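Local coordinates for protein cyclopenase asqI (Emericella nidulans, PDB 5YY3) that catalyses the zinc-dependent ring contraction of 4'-methoxycyclopenin to 4'-methoxyviridicatin, with release of methyl isocyanate, in aspoquinolone biosynthesis, at residues W294-Q306 against H399-Y411. Residues are numbered along the deposited sequence; the frame is centred on the assembly and turned at random.
Sequences WRDNIYAAIRKGQ and HLQYYGRLAATRY
Y299 fits as a knob into the hole formed by H399, Y402, Y403 and L406, where segments 294-304 and 399-410 of two helices run nearly parallel (14°, axes 9.9 Å apart at their closest) in the helical, hemocyanin-like part of this tyrosinase-family enzyme. With CG anti to its carbonyl carbon (chi1 -77°), the Y299 side chain leads from CB across to the second helix. One side of the ring, CD1 and CE1, does the touching: Y299 CD1 meets the methyl L406 CD1 at 3.9 Å, and Y299 CE1 presses on Y403 CE1 at 3.4 Å. Further out, CZ reaches the rim of the Y402 ring, whose plane is turned almost perpendicular to that of Y299. The tip, Y299 OH, lies at the edge of the Y402 ring, near its plane, and at the edge of the H399 ring, in its plane, 3.3 Å from H399 CE1. Y403 returns the grip: I298 CG2 touches its CD1 and CE1, and Y403 OH lies 3.3 Å from R295 CG. One turn further along, I302 CG2 rests on L406 CB. H399 is held through ND1 by N241 and through NE2 by Y243, and its side chain lies about 10 Å from that of the zinc ligand H218. R303 turns its guanidinium face to R410 CD, yet its NH2 forms a salt bridge with D296 of the second subunit, so the helix pair also borders a subunit interface. G305, with positive phi, ends helix 288-304 as C-prime of a Schellman motif. R410, bent at chi2 and chi3, brings the edge of its guanidinium to this end and sends R410 NE to I302 O (3.2 Å, N-H...O 164°). Alongside, a water bridges the helix ends, donating to G305 O and accepting from Y411 OH at 2.7 Å.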
loop_
_atom_site.group_PDB
_atom_site.type_symbol
_atom_site.label_atom_id
_atom_site.label_comp_id
_atom_site.label_asym_id
_atom_site.label_seq_id
_atom_site.Cartn_x
_atom_site.Cartn_y
_atom_site.Cartn_z
ATOM N N TRP A 294 2.526 -10.856 39.634
ATOM C CA TRP A 294 1.630 -11.999 39.417
ATOM C C TRP A 294 2.049 -12.847 38.207
ATOM O O TRP A 294 2.189 -14.067 38.312
ATOM C CB TRP A 294 0.184 -11.511 39.230
ATOM C CG TRP A 294 -0.444 -10.945 40.485
ATOM C CD1 TRP A 294 -0.047 -11.177 41.770
ATOM C CD2 TRP A 294 -1.577 -10.063 40.564
ATOM N NE1 TRP A 294 -0.861 -10.499 42.647
ATOM C CE2 TRP A 294 -1.807 -9.807 41.938
ATOM C CE3 TRP A 294 -2.419 -9.469 39.615
ATOM C CZ2 TRP A 294 -2.848 -8.979 42.385
ATOM C CZ3 TRP A 294 -3.459 -8.646 40.059
ATOM C CH2 TRP A 294 -3.662 -8.408 41.432
ATOM N N ARG A 295 2.251 -12.184 37.068
ATOM C CA ARG A 295 2.720 -12.829 35.840
ATOM C C ARG A 295 4.021 -13.590 36.078
ATOM O O ARG A 295 4.157 -14.740 35.663
ATOM C CB ARG A 295 2.934 -11.790 34.728
ATOM C CG ARG A 295 3.638 -12.331 33.478
ATOM C CD ARG A 295 4.245 -11.199 32.657
ATOM N NE ARG A 295 5.399 -10.635 33.346
ATOM C CZ ARG A 295 5.939 -9.446 33.086
ATOM N NH1 ARG A 295 5.413 -8.670 32.147
ATOM N NH2 ARG A 295 7.002 -9.022 33.779
ATOM N N ASP A 296 4.980 -12.923 36.721
ATOM C CA ASP A 296 6.291 -13.515 36.984
ATOM C C ASP A 296 6.153 -14.756 37.849
ATOM O O ASP A 296 6.897 -15.726 37.690
ATOM C CB ASP A 296 7.217 -12.526 37.692
ATOM C CG ASP A 296 7.644 -11.391 36.813
ATOM O OD1 ASP A 296 7.464 -11.504 35.576
ATOM O OD2 ASP A 296 8.180 -10.393 37.360
ATOM N N ASN A 297 5.206 -14.709 38.780
ATOM C CA ASN A 297 5.042 -15.799 39.724
ATOM C C ASN A 297 4.365 -16.990 39.050
ATOM O O ASN A 297 4.751 -18.139 39.277
ATOM C CB ASN A 297 4.254 -15.330 40.952
ATOM C CG ASN A 297 5.060 -14.396 41.842
ATOM O OD1 ASN A 297 6.284 -14.346 41.757
ATOM N ND2 ASN A 297 4.374 -13.665 42.710
ATOM N N ILE A 298 3.375 -16.715 38.200
ATOM C CA ILE A 298 2.736 -17.769 37.413
ATOM C C ILE A 298 3.744 -18.371 36.431
ATOM O O ILE A 298 3.740 -19.585 36.193
ATOM C CB ILE A 298 1.492 -17.243 36.673
ATOM C CG1 ILE A 298 0.484 -16.721 37.692
ATOM C CG2 ILE A 298 0.858 -18.341 35.799
ATOM C CD1 ILE A 298 -0.762 -16.155 37.088
ATOM N N TYR A 299 4.629 -17.537 35.879
ATOM C CA TYR A 299 5.683 -18.055 35.004
ATOM C C TYR A 299 6.569 -19.038 35.768
ATOM O O TYR A 299 6.834 -20.164 35.316
ATOM C CB TYR A 299 6.551 -16.929 34.450
ATOM C CG TYR A 299 5.961 -16.107 33.312
ATOM C CD1 TYR A 299 4.772 -16.465 32.688
ATOM C CD2 TYR A 299 6.617 -14.967 32.861
ATOM C CE1 TYR A 299 4.246 -15.696 31.650
ATOM C CE2 TYR A 299 6.111 -14.214 31.827
ATOM C CZ TYR A 299 4.928 -14.578 31.220
ATOM O OH TYR A 299 4.442 -13.792 30.196
ATOM N N ALA A 300 7.011 -18.593 36.941
ATOM C CA ALA A 300 7.952 -19.338 37.771
ATOM C C ALA A 300 7.357 -20.661 38.239
ATOM O O ALA A 300 8.026 -21.701 38.230
ATOM C CB ALA A 300 8.377 -18.482 38.970
ATOM N N ALA A 301 6.095 -20.604 38.651
ATOM C CA ALA A 301 5.356 -21.776 39.097
ATOM C C ALA A 301 5.228 -22.842 38.005
ATOM O O ALA A 301 5.366 -24.030 38.271
ATOM C CB ALA A 301 3.977 -21.361 39.577
ATOM N N ILE A 302 4.940 -22.417 36.777
ATOM C CA ILE A 302 4.785 -23.351 35.667
ATOM C C ILE A 302 6.112 -24.058 35.364
ATOM O O ILE A 302 6.144 -25.265 35.165
ATOM C CB ILE A 302 4.252 -22.631 34.394
ATOM C CG1 ILE A 302 2.779 -22.257 34.581
ATOM C CG2 ILE A 302 4.433 -23.512 33.160
ATOM C CD1 ILE A 302 2.202 -21.357 33.514
ATOM N N ARG A 303 7.203 -23.306 35.326
ATOM C CA ARG A 303 8.516 -23.901 35.133
ATOM C C ARG A 303 8.861 -24.834 36.305
ATOM O O ARG A 303 9.387 -25.931 36.107
ATOM C CB ARG A 303 9.578 -22.804 34.985
ATOM C CG ARG A 303 11.020 -23.248 35.246
ATOM C CD ARG A 303 11.474 -24.384 34.336
ATOM N NE ARG A 303 11.284 -24.053 32.930
ATOM C CZ ARG A 303 11.324 -24.937 31.934
ATOM N NH1 ARG A 303 11.542 -26.226 32.183
ATOM N NH2 ARG A 303 11.130 -24.526 30.685
ATOM N N LYS A 304 8.565 -24.406 37.528
ATOM C CA LYS A 304 8.928 -25.224 38.685
ATOM C C LYS A 304 7.992 -26.425 38.792
ATOM O O LYS A 304 8.351 -27.459 39.362
ATOM C CB LYS A 304 8.900 -24.401 39.978
ATOM C CG LYS A 304 9.252 -25.198 41.217
ATOM C CD LYS A 304 9.450 -24.300 42.412
ATOM C CE LYS A 304 9.989 -25.075 43.619
ATOM N NZ LYS A 304 10.640 -24.130 44.574
ATOM N N GLY A 305 6.796 -26.293 38.230
ATOM C CA GLY A 305 5.853 -27.399 38.213
ATOM C C GLY A 305 4.938 -27.486 39.420
ATOM O O GLY A 305 4.307 -28.517 39.618
ATOM N N GLN A 306 4.876 -26.420 40.224
ATOM C CA GLN A 306 3.984 -26.339 41.390
ATOM C C GLN A 306 3.395 -24.949 41.515
ATOM O O GLN A 306 4.065 -23.970 41.201
ATOM C CB GLN A 306 4.711 -26.630 42.722
ATOM C CG GLN A 306 5.881 -27.591 42.697
ATOM C CD GLN A 306 6.855 -27.355 43.855
ATOM O OE1 GLN A 306 6.759 -26.358 44.586
ATOM N NE2 GLN A 306 7.813 -28.260 44.003
ATOM N N HIS A 399 -1.682 -13.137 24.890
ATOM C CA HIS A 399 -0.900 -13.276 26.125
ATOM C C HIS A 399 -1.412 -14.437 26.961
ATOM O O HIS A 399 -0.622 -15.253 27.415
ATOM C CB HIS A 399 -0.933 -11.999 26.963
ATOM C CG HIS A 399 -0.227 -12.124 28.280
ATOM N ND1 HIS A 399 1.093 -12.513 28.389
ATOM C CD2 HIS A 399 -0.655 -11.897 29.546
ATOM C CE1 HIS A 399 1.447 -12.524 29.659
ATOM N NE2 HIS A 399 0.406 -12.152 30.382
ATOM N N LEU A 400 -2.725 -14.497 27.187
ATOM C CA LEU A 400 -3.332 -15.679 27.815
ATOM C C LEU A 400 -2.865 -16.963 27.130
ATOM O O LEU A 400 -2.494 -17.935 27.797
ATOM C CB LEU A 400 -4.868 -15.604 27.771
ATOM C CG LEU A 400 -5.462 -14.405 28.505
ATOM C CD1 LEU A 400 -6.970 -14.387 28.356
ATOM C CD2 LEU A 400 -5.060 -14.454 29.977
ATOM N N GLN A 401 -2.872 -16.962 25.793
ATOM C CA GLN A 401 -2.460 -18.150 25.043
ATOM C C GLN A 401 -1.022 -18.562 25.390
ATOM O O GLN A 401 -0.677 -19.754 25.347
ATOM C CB GLN A 401 -2.581 -17.911 23.538
ATOM C CG GLN A 401 -2.391 -19.170 22.697
ATOM C CD GLN A 401 -2.096 -18.858 21.232
ATOM O OE1 GLN A 401 -1.124 -18.156 20.914
ATOM N NE2 GLN A 401 -2.933 -19.382 20.331
ATOM N N TYR A 402 -0.189 -17.584 25.744
ATOM C CA TYR A 402 1.213 -17.857 26.079
ATOM C C TYR A 402 1.328 -18.801 27.280
ATOM O O TYR A 402 2.163 -19.715 27.291
ATOM C CB TYR A 402 1.971 -16.544 26.341
ATOM C CG TYR A 402 3.413 -16.727 26.749
ATOM C CD1 TYR A 402 4.261 -17.542 26.016
ATOM C CD2 TYR A 402 3.934 -16.063 27.859
ATOM C CE1 TYR A 402 5.587 -17.725 26.381
ATOM C CE2 TYR A 402 5.266 -16.225 28.237
ATOM C CZ TYR A 402 6.088 -17.059 27.494
ATOM O OH TYR A 402 7.411 -17.229 27.848
ATOM N N TYR A 403 0.472 -18.614 28.276
ATOM C CA TYR A 403 0.500 -19.499 29.433
ATOM C C TYR A 403 0.190 -20.933 29.004
ATOM O O TYR A 403 0.841 -21.893 29.458
ATOM C CB TYR A 403 -0.482 -19.019 30.499
ATOM C CG TYR A 403 -0.105 -17.681 31.097
ATOM C CD1 TYR A 403 0.712 -17.605 32.215
ATOM C CD2 TYR A 403 -0.548 -16.493 30.522
ATOM C CE1 TYR A 403 1.060 -16.380 32.761
ATOM C CE2 TYR A 403 -0.199 -15.268 31.048
ATOM C CZ TYR A 403 0.598 -15.213 32.167
ATOM O OH TYR A 403 0.930 -13.982 32.696
ATOM N N GLY A 404 -0.783 -21.069 28.107
ATOM C CA GLY A 404 -1.083 -22.346 27.476
ATOM C C GLY A 404 0.095 -22.968 26.748
ATOM O O GLY A 404 0.317 -24.168 26.854
ATOM N N ARG A 405 0.858 -22.170 26.009
ATOM C CA ARG A 405 2.048 -22.687 25.334
ATOM C C ARG A 405 3.087 -23.209 26.326
ATOM O O ARG A 405 3.687 -24.266 26.099
ATOM C CB ARG A 405 2.679 -21.615 24.444
ATOM C CG ARG A 405 1.776 -21.166 23.308
ATOM C CD ARG A 405 2.441 -20.086 22.460
ATOM N NE ARG A 405 1.595 -19.734 21.325
ATOM C CZ ARG A 405 1.693 -20.312 20.140
ATOM N NH1 ARG A 405 2.596 -21.268 19.960
ATOM N NH2 ARG A 405 0.881 -19.960 19.155
ATOM N N LEU A 406 3.301 -22.468 27.416
ATOM C CA LEU A 406 4.273 -22.859 28.437
ATOM C C LEU A 406 3.908 -24.205 29.070
ATOM O O LEU A 406 4.753 -25.091 29.229
ATOM C CB LEU A 406 4.366 -21.800 29.530
ATOM C CG LEU A 406 5.061 -20.489 29.152
ATOM C CD1 LEU A 406 4.685 -19.408 30.145
ATOM C CD2 LEU A 406 6.581 -20.665 29.103
ATOM N N ALA A 407 2.643 -24.345 29.436
ATOM C CA ALA A 407 2.198 -25.536 30.139
ATOM C C ALA A 407 2.234 -26.723 29.186
ATOM O O ALA A 407 2.715 -27.804 29.541
ATOM C CB ALA A 407 0.792 -25.334 30.714
ATOM N N ALA A 408 1.764 -26.491 27.962
ATOM C CA ALA A 408 1.659 -27.541 26.965
ATOM C C ALA A 408 3.010 -28.176 26.633
ATOM O O ALA A 408 3.092 -29.393 26.473
ATOM C CB ALA A 408 1.004 -26.995 25.697
ATOM N N THR A 409 4.074 -27.385 26.510
ATOM C CA THR A 409 5.357 -28.015 26.187
ATOM C C THR A 409 6.008 -28.646 27.434
ATOM O O THR A 409 6.860 -29.541 27.312
ATOM C CB THR A 409 6.354 -27.032 25.543
ATOM O OG1 THR A 409 7.046 -26.294 26.557
ATOM C CG2 THR A 409 5.651 -26.085 24.601
ATOM N N ARG A 410 5.601 -28.182 28.622
ATOM C CA ARG A 410 6.074 -28.750 29.891
ATOM C C ARG A 410 5.511 -30.145 30.199
ATOM O O ARG A 410 6.199 -30.971 30.794
ATOM C CB ARG A 410 5.738 -27.802 31.053
ATOM C CG ARG A 410 6.783 -26.723 31.270
ATOM C CD ARG A 410 8.016 -27.254 31.981
ATOM N NE ARG A 410 7.782 -27.362 33.417
ATOM C CZ ARG A 410 8.069 -28.435 34.141
ATOM N NH1 ARG A 410 8.590 -29.506 33.559
ATOM N NH2 ARG A 410 7.817 -28.447 35.441
ATOM N N TYR A 411 4.268 -30.404 29.796
ATOM C CA TYR A 411 3.637 -31.695 30.046
ATOM C C TYR A 411 3.118 -32.332 28.768
ATOM O O TYR A 411 1.910 -32.309 28.501
ATOM C CB TYR A 411 2.508 -31.537 31.072
ATOM C CG TYR A 411 3.024 -30.967 32.378
ATOM C CD1 TYR A 411 3.729 -31.762 33.274
ATOM C CD2 TYR A 411 2.853 -29.625 32.687
ATOM C CE1 TYR A 411 4.235 -31.233 34.455
ATOM C CE2 TYR A 411 3.353 -29.091 33.866
ATOM C CZ TYR A 411 4.041 -29.900 34.740
ATOM O OH TYR A 411 4.532 -29.370 35.903
HETATM O O HOH W 1 10.113 -25.652 27.925
HETATM O O HOH W 2 5.108 -31.024 38.000
#